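Local coordinates for flavodoxin, WrbA-like protein (PDB 3D7N) that probably binds FMN and transfers electrons, perhaps as a WrbA-like, NAD(P)H-dependent quinone reductase, at residues M23-A28 with A33-I38; T9-H14 with G95-S100. All blocks are in the same frame, centred on the assembly; numbering follows the deposited sequence.

Contact 1 (M23-A28 with A33-I38); sequences MAEAVA and ATLHAI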
loop_
_atom_site.group_PDB
_atom_site.type_symbol
_atom_site.label_atom_id
_atom_site.label_comp_id
_atom_site.label_asym_id
_atom_site.label_seq_id
_atom_site.Cartn_x
_atom_site.Cartn_y
_atom_site.Cartn_z
HETATM N N MSE A 23 -23.452 6.208 4.432
HETATM C CA MSE A 23 -22.442 6.951 3.667
HETATM C C MSE A 23 -22.703 6.887 2.149
HETATM O O MSE A 23 -22.450 7.839 1.424
HETATM C CB MSE A 23 -21.065 6.416 4.014
HETATM C CG MSE A 23 -20.076 7.468 4.476
HETATM SE SE MSE A 23 -18.264 6.595 4.369
HETATM C CE MSE A 23 -17.199 8.162 3.680
ATOM N N ALA A 24 -23.215 5.756 1.684
ATOM C CA ALA A 24 -23.570 5.591 0.292
ATOM C C ALA A 24 -24.752 6.486 -0.070
ATOM O O ALA A 24 -24.726 7.125 -1.118
ATOM C CB ALA A 24 -23.881 4.138 -0.007
ATOM N N GLU A 25 -25.794 6.518 0.780
ATOM C CA GLU A 25 -26.907 7.431 0.572
ATOM C C GLU A 25 -26.419 8.879 0.450
ATOM O O GLU A 25 -26.835 9.610 -0.424
ATOM C CB GLU A 25 -27.970 7.279 1.687
ATOM C CG GLU A 25 -28.749 5.948 1.602
ATOM C CD GLU A 25 -29.513 5.558 2.871
ATOM O OE1 GLU A 25 -29.010 5.706 4.005
ATOM O OE2 GLU A 25 -30.641 5.061 2.735
ATOM N N ALA A 26 -25.505 9.268 1.320
ATOM C CA ALA A 26 -24.905 10.598 1.276
ATOM C C ALA A 26 -24.158 10.904 -0.049
ATOM O O ALA A 26 -24.340 11.987 -0.653
ATOM C CB ALA A 26 -23.984 10.781 2.499
ATOM N N VAL A 27 -23.344 9.957 -0.510
ATOM C CA VAL A 27 -22.637 10.089 -1.776
ATOM C C VAL A 27 -23.649 10.085 -2.927
ATOM O O VAL A 27 -23.601 10.964 -3.772
ATOM C CB VAL A 27 -21.545 8.969 -1.943
ATOM C CG1 VAL A 27 -20.824 9.023 -3.345
ATOM C CG2 VAL A 27 -20.544 9.028 -0.769
ATOM N N ALA A 28 -24.610 9.156 -2.920
ATOM C CA ALA A 28 -25.699 9.151 -3.900
ATOM C C ALA A 28 -26.435 10.508 -3.986
ATOM O O ALA A 28 -26.666 11.030 -5.059
ATOM C CB ALA A 28 -26.668 8.033 -3.587
ATOM N N ALA A 33 -27.006 10.006 -7.646
ATOM C CA ALA A 33 -26.697 8.692 -8.204
ATOM C C ALA A 33 -27.819 7.722 -7.933
ATOM O O ALA A 33 -28.667 7.968 -7.085
ATOM C CB ALA A 33 -25.438 8.166 -7.572
ATOM N N THR A 34 -27.830 6.609 -8.662
ATOM C CA THR A 34 -28.625 5.465 -8.245
ATOM C C THR A 34 -27.733 4.577 -7.352
ATOM O O THR A 34 -26.490 4.626 -7.418
ATOM C CB THR A 34 -29.255 4.711 -9.445
ATOM O OG1 THR A 34 -28.227 4.292 -10.336
ATOM C CG2 THR A 34 -30.195 5.612 -10.190
ATOM N N LEU A 35 -28.389 3.833 -6.476
ATOM C CA LEU A 35 -27.750 3.028 -5.471
ATOM C C LEU A 35 -27.941 1.566 -5.830
ATOM O O LEU A 35 -29.055 1.148 -6.221
ATOM C CB LEU A 35 -28.373 3.273 -4.110
ATOM C CG LEU A 35 -27.898 4.463 -3.285
ATOM C CD1 LEU A 35 -28.919 4.716 -2.180
ATOM C CD2 LEU A 35 -26.563 4.166 -2.742
ATOM N N HIS A 36 -26.863 0.791 -5.698
ATOM C CA HIS A 36 -26.927 -0.641 -5.918
ATOM C C HIS A 36 -26.133 -1.371 -4.859
ATOM O O HIS A 36 -24.978 -1.066 -4.642
ATOM C CB HIS A 36 -26.437 -0.974 -7.326
ATOM C CG HIS A 36 -27.450 -0.677 -8.386
ATOM N ND1 HIS A 36 -28.497 -1.526 -8.668
ATOM C CD2 HIS A 36 -27.594 0.388 -9.206
ATOM C CE1 HIS A 36 -29.240 -1.003 -9.629
ATOM N NE2 HIS A 36 -28.713 0.161 -9.973
ATOM N N ALA A 37 -26.769 -2.335 -4.206
ATOM C CA ALA A 37 -26.228 -2.939 -3.000
ATOM C C ALA A 37 -25.704 -4.305 -3.335
ATOM O O ALA A 37 -26.446 -5.098 -3.881
ATOM C CB ALA A 37 -27.314 -3.049 -1.933
ATOM N N ILE A 38 -24.431 -4.573 -3.031
ATOM C CA ILE A 38 -23.887 -5.945 -3.017
ATOM C C ILE A 38 -24.480 -6.594 -1.783
ATOM O O ILE A 38 -24.394 -6.023 -0.697
ATOM C CB ILE A 38 -22.360 -5.942 -2.874
ATOM C CG1 ILE A 38 -21.712 -5.204 -4.053
ATOM C CG2 ILE A 38 -21.796 -7.353 -2.670
ATOM C CD1 ILE A 38 -20.359 -4.490 -3.725
#
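Leu35 sets CG anti to its carbonyl carbon (chi1 -84°), which aims the isobutyl fork at Ala24, Glu25 and Ala28 on one side of helix 19-31. The branches divide the work. CD2 reaches Ala24 CB at 3.8 Å and lies equally near Ala24 O; CD1 rests on the aliphatic Glu25 CG at 4.0 Å, the two side chains crossing at about a right angle. At the branch point, Ala28 CB packs against Leu35 CG at 3.8 Å and is also near CD2.

Helix 23-28 and strand 34-37 run nearly antiparallel, at 154°, with axes 8.6 Å apart. This is the return leg of the beta-alpha-beta crossover from strand 9-13 through helix 19-31 to strand 34-37. Across the end of the helix, Ala33 N donates to Ala28 O at 2.8 Å with a fairly straight N-H...O angle of 160°, and Ala33 CB sits 3.8 Å from Ala28 CA.

Small alanines facing the strand let one leucine press against the helix backbone. Glu25 lends only its methylene, while its OE1 makes a long, weak ion pair with Arg22. The chemistry is therefore mostly apolar packing, with one main-chain bond tying the helix's last turns to the start of segment 33-38.

Contact 2 (T9-H14 with G95-S100); sequences TVVVYH and GGFTNS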
loop_
_atom_site.group_PDB
_atom_site.type_symbol
_atom_site.label_atom_id
_atom_site.label_comp_id
_atom_site.label_asym_id
_atom_site.label_seq_id
_atom_site.Cartn_x
_atom_site.Cartn_y
_atom_site.Cartn_z
ATOM N N THR A 9 -24.284 8.545 -12.592
ATOM C CA THR A 9 -23.377 8.014 -11.596
ATOM C C THR A 9 -24.067 6.871 -10.884
ATOM O O THR A 9 -25.235 6.945 -10.591
ATOM C CB THR A 9 -22.968 9.097 -10.604
ATOM O OG1 THR A 9 -22.411 10.178 -11.345
ATOM C CG2 THR A 9 -21.883 8.572 -9.562
ATOM N N VAL A 10 -23.347 5.787 -10.642
ATOM C CA VAL A 10 -23.866 4.682 -9.859
ATOM C C VAL A 10 -23.039 4.517 -8.602
ATOM O O VAL A 10 -21.808 4.514 -8.668
ATOM C CB VAL A 10 -23.825 3.374 -10.681
ATOM C CG1 VAL A 10 -23.931 2.145 -9.767
ATOM C CG2 VAL A 10 -24.933 3.389 -11.753
ATOM N N VAL A 11 -23.695 4.418 -7.452
ATOM C CA VAL A 11 -23.014 4.034 -6.221
ATOM C C VAL A 11 -23.298 2.533 -6.004
ATOM O O VAL A 11 -24.494 2.116 -5.876
ATOM C CB VAL A 11 -23.474 4.877 -5.028
ATOM C CG1 VAL A 11 -22.944 4.288 -3.739
ATOM C CG2 VAL A 11 -23.056 6.332 -5.215
ATOM N N VAL A 12 -22.220 1.725 -6.028
ATOM C CA VAL A 12 -22.296 0.264 -5.820
ATOM C C VAL A 12 -21.532 -0.016 -4.528
ATOM O O VAL A 12 -20.366 0.385 -4.380
ATOM C CB VAL A 12 -21.716 -0.551 -7.036
ATOM C CG1 VAL A 12 -20.207 -0.240 -7.269
ATOM C CG2 VAL A 12 -21.969 -2.050 -6.863
ATOM N N TYR A 13 -22.200 -0.623 -3.552
ATOM C CA TYR A 13 -21.634 -0.672 -2.202
ATOM C C TYR A 13 -22.038 -1.924 -1.450
ATOM O O TYR A 13 -23.102 -2.515 -1.688
ATOM C CB TYR A 13 -22.122 0.557 -1.383
ATOM C CG TYR A 13 -23.602 0.478 -1.045
ATOM C CD1 TYR A 13 -24.032 0.016 0.200
ATOM C CD2 TYR A 13 -24.573 0.792 -1.996
ATOM C CE1 TYR A 13 -25.415 -0.134 0.492
ATOM C CE2 TYR A 13 -25.966 0.671 -1.698
ATOM C CZ TYR A 13 -26.363 0.208 -0.454
ATOM O OH TYR A 13 -27.707 0.070 -0.161
ATOM N N HIS A 14 -21.209 -2.278 -0.485
ATOM C CA HIS A 14 -21.586 -3.277 0.510
ATOM C C HIS A 14 -21.672 -2.602 1.886
ATOM O O HIS A 14 -20.827 -1.773 2.209
ATOM C CB HIS A 14 -20.580 -4.463 0.514
ATOM C CG HIS A 14 -20.821 -5.424 1.625
ATOM N ND1 HIS A 14 -20.008 -5.490 2.734
ATOM C CD2 HIS A 14 -21.840 -6.291 1.851
ATOM C CE1 HIS A 14 -20.495 -6.386 3.582
ATOM N NE2 HIS A 14 -21.610 -6.879 3.072
ATOM N N GLY A 95 -14.735 6.794 -8.191
ATOM C CA GLY A 95 -14.393 7.239 -6.857
ATOM C C GLY A 95 -14.692 6.120 -5.836
ATOM O O GLY A 95 -15.133 5.029 -6.199
ATOM N N GLY A 96 -14.440 6.374 -4.550
ATOM C CA GLY A 96 -14.681 5.365 -3.535
ATOM C C GLY A 96 -14.949 5.974 -2.185
ATOM O O GLY A 96 -14.751 7.176 -1.980
ATOM N N PHE A 97 -15.403 5.130 -1.270
ATOM C CA PHE A 97 -15.466 5.499 0.110
ATOM C C PHE A 97 -15.449 4.304 1.030
ATOM O O PHE A 97 -15.754 3.198 0.642
ATOM C CB PHE A 97 -16.724 6.349 0.376
ATOM C CG PHE A 97 -18.001 5.707 -0.065
ATOM C CD1 PHE A 97 -18.798 5.038 0.840
ATOM C CD2 PHE A 97 -18.408 5.783 -1.391
ATOM C CE1 PHE A 97 -19.968 4.427 0.412
ATOM C CE2 PHE A 97 -19.548 5.167 -1.805
ATOM C CZ PHE A 97 -20.330 4.494 -0.895
ATOM N N THR A 98 -15.111 4.566 2.278
ATOM C CA THR A 98 -15.054 3.534 3.277
ATOM C C THR A 98 -15.358 4.116 4.645
ATOM O O THR A 98 -15.351 5.303 4.846
ATOM C CB THR A 98 -13.685 2.741 3.256
ATOM O OG1 THR A 98 -13.852 1.491 3.961
ATOM C CG2 THR A 98 -12.498 3.553 3.877
ATOM N N ASN A 99 -15.631 3.230 5.598
ATOM C CA ASN A 99 -15.940 3.642 6.961
ATOM C C ASN A 99 -15.757 2.505 7.962
ATOM O O ASN A 99 -16.247 1.396 7.752
ATOM C CB ASN A 99 -17.366 4.190 7.044
ATOM C CG ASN A 99 -18.416 3.099 6.964
ATOM O OD1 ASN A 99 -18.955 2.665 7.983
ATOM N ND2 ASN A 99 -18.712 2.650 5.750
ATOM N N SER A 100 -15.030 2.708 9.030
ATOM C CA SER A 100 -14.934 1.626 9.980
ATOM C C SER A 100 -15.109 2.136 11.384
ATOM O O SER A 100 -15.354 3.294 11.602
ATOM C CB SER A 100 -13.608 0.900 9.858
ATOM O OG SER A 100 -12.614 1.553 10.597
#
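Val11 and Tyr13 of strand 9-13 lie across from Phe97 of strand 93-100 over a wide backbone gap: the nearest CA pairs are Val11 CA to Gly96 CA at 8.9 Å and Tyr13 CA to Phe97 CA at 9.0 Å. That spacing fits two strands that are not neighbours but are both paired, in parallel, with strand 57-65 between them, in the central sheet of the flavodoxin-like alpha/beta fold. Side chains alone close the gap.

Phe97 carries CG between its backbone N and carbonyl carbon (chi1 54°), and from there the far rim of the ring extends toward strand 9-13. Val11 meets that rim with one methyl. Its CG1, anti to the backbone N (chi1 170°), lies in the plane of the ring, at the edge, 3.9 Å from Phe97 CZ and 4.0 Å from Phe97 CE2. That in-plane position makes this an edge contact rather than a methyl seated on the face. Neither residue points its CB straight at the other strand; the length of the phenyl group brings the two together, and the side chains cross at about a right angle.

The ring also touches Ile59 of the intervening strand and Ala24 of helix 19-31, which places it in the buried layer between sheet and helix. The chain leaving strand 9-13 passes through His14, whose O is bonded to Thr20 OG1; in flavodoxins the loop following the first strand binds the FMN phosphate, and it probably does so here.

Tyr13 contributes its methylene, not its ring. The aromatic group leads off to Leu35, Ala37 and the ring of His21, while Tyr13 CB approaches Phe97 CZ obliquely, at 4.4 Å.

How the contacts relate
Both contacts meet on the side of the sheet that helix 19-31 packs on, their centres about 7 Å apart, and contact 1 is nested inside the longer chain loop closed by contact 2. Contact 1 is partly buried and joins a helix to its following strand; contact 2 lies deeper in the core and spans two strands distant in sequence. Strand 9-13 connects them: Val11 O and His36 N, 2.7 Å apart, probably form a hydrogen bond, as do Tyr13 O and Ile38 N. Ala24 and Leu35 of contact 1 also touch Phe97 and Tyr13 of contact 2, respectively. The turn in contact 1 adds a main-chain bond, whereas contact 2 is wholly apolar.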